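PDB 2R0B: Serine/threonine/tyrosine-interacting protein from Homo sapiens, which is a catalytically inactive phosphatase that serves as a nuclear anchor for the kinases ERK1 and ERK2 and keeps FBXW7 out of its SCF ubiquitin ligase complex. Local coordinates for residues R3-P11 with Y126-I134. Numbering follows the deposited sequence.
Sequences RREMQEILP and YVQERRFCI
R131, just past the end of helix 120-130, meets Q7 of strand 7-10 and R3 ahead of it; a stretched-out chain with CG anti to N (chi1 -174°) carries its guanidinium across. Two hydrogen bonds result: NH1 to OE1 of Q7 (2.9 Å), on an in-plane lone pair with amide and guanidinium nearly coplanar, and NH2 to the backbone O of R3 (2.8 Å). NE bonds G100 O and NH2 also A99 O, tying the N-terminal segment to the counterpart of the phosphatase P-loop, while SG of C133 lies over one guanidinium face, toward its rim. Cut back to an alanine, this position would probably leave the R3, A99 and G100 carbonyls without these donors and the Q7 amide free to turn. In this dual-specificity phosphatase-type domain, strand 7-10 is an outermost strand of the central sheet, running nearly antiparallel to helix segment 126-130, and I9 and L10 form a classic beta bulge opposite L13. At the bulge Y126 OH donates to I9 O (2.7 Å). R130 NH2 sits over the centre of the Y126 ring and bonds Y126 O. Apolar packing centres on I9: CG2 meets V127 CG2 (3.9 Å) and the Y126 ring edge, and I112 of helix 103-116 backs both I9 and V127.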
# COMPACT_ATOMS: atom_id res chain seq x y z
N ARG A 3 3.44 -14.77 -2.80
CA ARG A 3 3.32 -14.17 -1.42
C ARG A 3 4.56 -13.38 -0.99
O ARG A 3 4.43 -12.35 -0.31
CB ARG A 3 2.93 -15.26 -0.39
CG ARG A 3 3.43 -15.06 1.08
CD ARG A 3 2.61 -14.02 1.85
NE ARG A 3 3.11 -13.89 3.21
CZ ARG A 3 4.17 -13.17 3.57
NH1 ARG A 3 4.55 -13.15 4.85
NH2 ARG A 3 4.86 -12.47 2.65
N ARG A 4 5.75 -13.84 -1.40
CA ARG A 4 7.00 -13.13 -1.06
C ARG A 4 7.52 -12.20 -2.18
O ARG A 4 8.67 -11.75 -2.15
CB ARG A 4 8.09 -14.11 -0.59
CG ARG A 4 7.67 -14.92 0.66
CD ARG A 4 8.83 -15.67 1.32
NE ARG A 4 9.69 -14.79 2.11
CZ ARG A 4 9.45 -14.44 3.38
NH1 ARG A 4 8.37 -14.90 4.01
NH2 ARG A 4 10.28 -13.64 4.02
N GLU A 5 6.65 -11.90 -3.14
CA GLU A 5 6.95 -10.98 -4.24
C GLU A 5 5.85 -9.94 -4.40
O GLU A 5 4.74 -10.10 -3.88
CB GLU A 5 7.18 -11.74 -5.56
CG GLU A 5 5.98 -12.52 -6.08
CD GLU A 5 6.30 -13.39 -7.31
OE1 GLU A 5 7.49 -13.54 -7.64
OE2 GLU A 5 5.36 -13.88 -7.96
N MET A 6 6.18 -8.87 -5.13
CA MET A 6 5.22 -7.79 -5.41
C MET A 6 4.42 -8.05 -6.70
O MET A 6 4.95 -8.64 -7.66
CB MET A 6 5.92 -6.41 -5.46
CG MET A 6 6.81 -6.14 -6.70
SD MET A 6 7.58 -4.48 -6.83
CE MET A 6 8.33 -4.59 -8.47
N GLN A 7 3.15 -7.62 -6.70
CA GLN A 7 2.31 -7.69 -7.88
C GLN A 7 1.88 -6.30 -8.33
O GLN A 7 1.60 -5.45 -7.49
CB GLN A 7 1.06 -8.51 -7.59
CG GLN A 7 1.37 -10.01 -7.52
CD GLN A 7 1.78 -10.42 -6.14
OE1 GLN A 7 1.17 -9.99 -5.17
NE2 GLN A 7 2.79 -11.27 -6.02
N GLU A 8 1.83 -6.06 -9.64
CA GLU A 8 1.16 -4.87 -10.17
C GLU A 8 -0.35 -5.00 -10.02
O GLU A 8 -0.97 -5.92 -10.56
CB GLU A 8 1.52 -4.56 -11.63
CG GLU A 8 1.26 -3.09 -12.00
CD GLU A 8 1.91 -2.62 -13.33
OE1 GLU A 8 2.66 -3.38 -13.97
OE2 GLU A 8 1.66 -1.46 -13.74
N ILE A 9 -0.93 -4.07 -9.28
CA ILE A 9 -2.35 -4.14 -8.97
C ILE A 9 -3.15 -3.34 -9.98
O ILE A 9 -4.23 -3.75 -10.45
CB ILE A 9 -2.62 -3.60 -7.56
CG1 ILE A 9 -1.85 -4.43 -6.49
CG2 ILE A 9 -4.12 -3.58 -7.27
CD1 ILE A 9 -2.12 -5.94 -6.53
N LEU A 10 -2.64 -2.15 -10.28
CA LEU A 10 -3.21 -1.35 -11.34
C LEU A 10 -2.05 -0.60 -11.99
O LEU A 10 -0.95 -0.62 -11.47
CB LEU A 10 -4.32 -0.41 -10.84
CG LEU A 10 -4.09 0.67 -9.78
CD1 LEU A 10 -3.78 2.02 -10.41
CD2 LEU A 10 -5.29 0.79 -8.86
N PRO A 11 -2.28 0.01 -13.15
CA PRO A 11 -1.11 0.58 -13.81
C PRO A 11 -0.26 1.49 -12.91
O PRO A 11 -0.72 2.54 -12.45
CB PRO A 11 -1.72 1.34 -14.97
CG PRO A 11 -2.97 0.61 -15.28
CD PRO A 11 -3.52 0.17 -13.94
N TYR A 126 -11.12 -7.26 -6.66
CA TYR A 126 -10.22 -6.88 -7.74
C TYR A 126 -8.78 -7.12 -7.30
O TYR A 126 -7.96 -7.68 -8.04
CB TYR A 126 -10.46 -5.40 -8.12
CG TYR A 126 -9.46 -4.92 -9.10
CD1 TYR A 126 -9.73 -4.95 -10.47
CD2 TYR A 126 -8.19 -4.48 -8.69
CE1 TYR A 126 -8.79 -4.53 -11.39
CE2 TYR A 126 -7.23 -4.06 -9.60
CZ TYR A 126 -7.54 -4.08 -10.94
OH TYR A 126 -6.59 -3.69 -11.85
N VAL A 127 -8.47 -6.71 -6.08
CA VAL A 127 -7.09 -6.85 -5.60
C VAL A 127 -6.77 -8.31 -5.29
O VAL A 127 -5.68 -8.77 -5.60
CB VAL A 127 -6.79 -5.92 -4.39
CG1 VAL A 127 -5.36 -6.16 -3.84
CG2 VAL A 127 -6.97 -4.51 -4.79
N GLN A 128 -7.73 -9.03 -4.72
CA GLN A 128 -7.55 -10.45 -4.39
C GLN A 128 -7.23 -11.28 -5.65
O GLN A 128 -6.46 -12.25 -5.60
CB GLN A 128 -8.84 -10.95 -3.73
CG GLN A 128 -8.77 -12.33 -3.13
CD GLN A 128 -10.12 -12.75 -2.55
OE1 GLN A 128 -11.17 -12.64 -3.22
NE2 GLN A 128 -10.11 -13.24 -1.32
N GLU A 129 -7.80 -10.88 -6.79
CA GLU A 129 -7.54 -11.61 -8.03
C GLU A 129 -6.06 -11.49 -8.44
O GLU A 129 -5.50 -12.42 -9.06
CB GLU A 129 -8.48 -11.14 -9.15
CG GLU A 129 -9.95 -11.50 -8.89
CD GLU A 129 -10.40 -12.84 -9.47
OE1 GLU A 129 -9.57 -13.79 -9.57
OE2 GLU A 129 -11.61 -12.94 -9.81
N ARG A 130 -5.43 -10.38 -8.06
CA ARG A 130 -4.02 -10.12 -8.39
C ARG A 130 -3.05 -10.61 -7.31
O ARG A 130 -1.96 -11.09 -7.62
CB ARG A 130 -3.79 -8.63 -8.59
CG ARG A 130 -4.11 -8.11 -9.99
CD ARG A 130 -5.30 -7.19 -9.97
NE ARG A 130 -5.85 -7.01 -11.31
CZ ARG A 130 -7.10 -7.31 -11.67
NH1 ARG A 130 -7.47 -7.09 -12.92
NH2 ARG A 130 -7.97 -7.81 -10.81
N ARG A 131 -3.44 -10.45 -6.04
CA ARG A 131 -2.64 -10.93 -4.92
C ARG A 131 -3.53 -11.78 -4.01
O ARG A 131 -4.29 -11.28 -3.16
CB ARG A 131 -1.98 -9.78 -4.15
CG ARG A 131 -1.02 -10.27 -3.04
CD ARG A 131 -0.31 -9.09 -2.39
NE ARG A 131 0.52 -9.50 -1.25
CZ ARG A 131 1.69 -10.14 -1.34
NH1 ARG A 131 2.18 -10.50 -2.53
NH2 ARG A 131 2.33 -10.48 -0.23
N PHE A 132 -3.44 -13.09 -4.21
CA PHE A 132 -4.39 -14.03 -3.65
C PHE A 132 -4.53 -14.01 -2.13
O PHE A 132 -5.56 -14.40 -1.60
CB PHE A 132 -4.06 -15.45 -4.15
CG PHE A 132 -2.86 -16.08 -3.47
CD1 PHE A 132 -2.99 -16.67 -2.22
CD2 PHE A 132 -1.64 -16.12 -4.12
CE1 PHE A 132 -1.89 -17.28 -1.58
CE2 PHE A 132 -0.54 -16.72 -3.51
CZ PHE A 132 -0.66 -17.30 -2.24
N CYS A 133 -3.48 -13.55 -1.45
CA CYS A 133 -3.39 -13.73 -0.02
C CYS A 133 -3.95 -12.55 0.79
O CYS A 133 -3.93 -12.61 2.04
CB CYS A 133 -1.93 -14.02 0.37
SG CYS A 133 -0.83 -12.65 0.03
N ILE A 134 -4.47 -11.51 0.13
CA ILE A 134 -4.90 -10.31 0.89
C ILE A 134 -6.10 -10.54 1.82
O ILE A 134 -7.03 -11.31 1.51
CB ILE A 134 -5.11 -9.02 0.01
CG1 ILE A 134 -6.35 -9.14 -0.87
CG2 ILE A 134 -3.88 -8.71 -0.78
CD1 ILE A 134 -7.04 -7.78 -1.20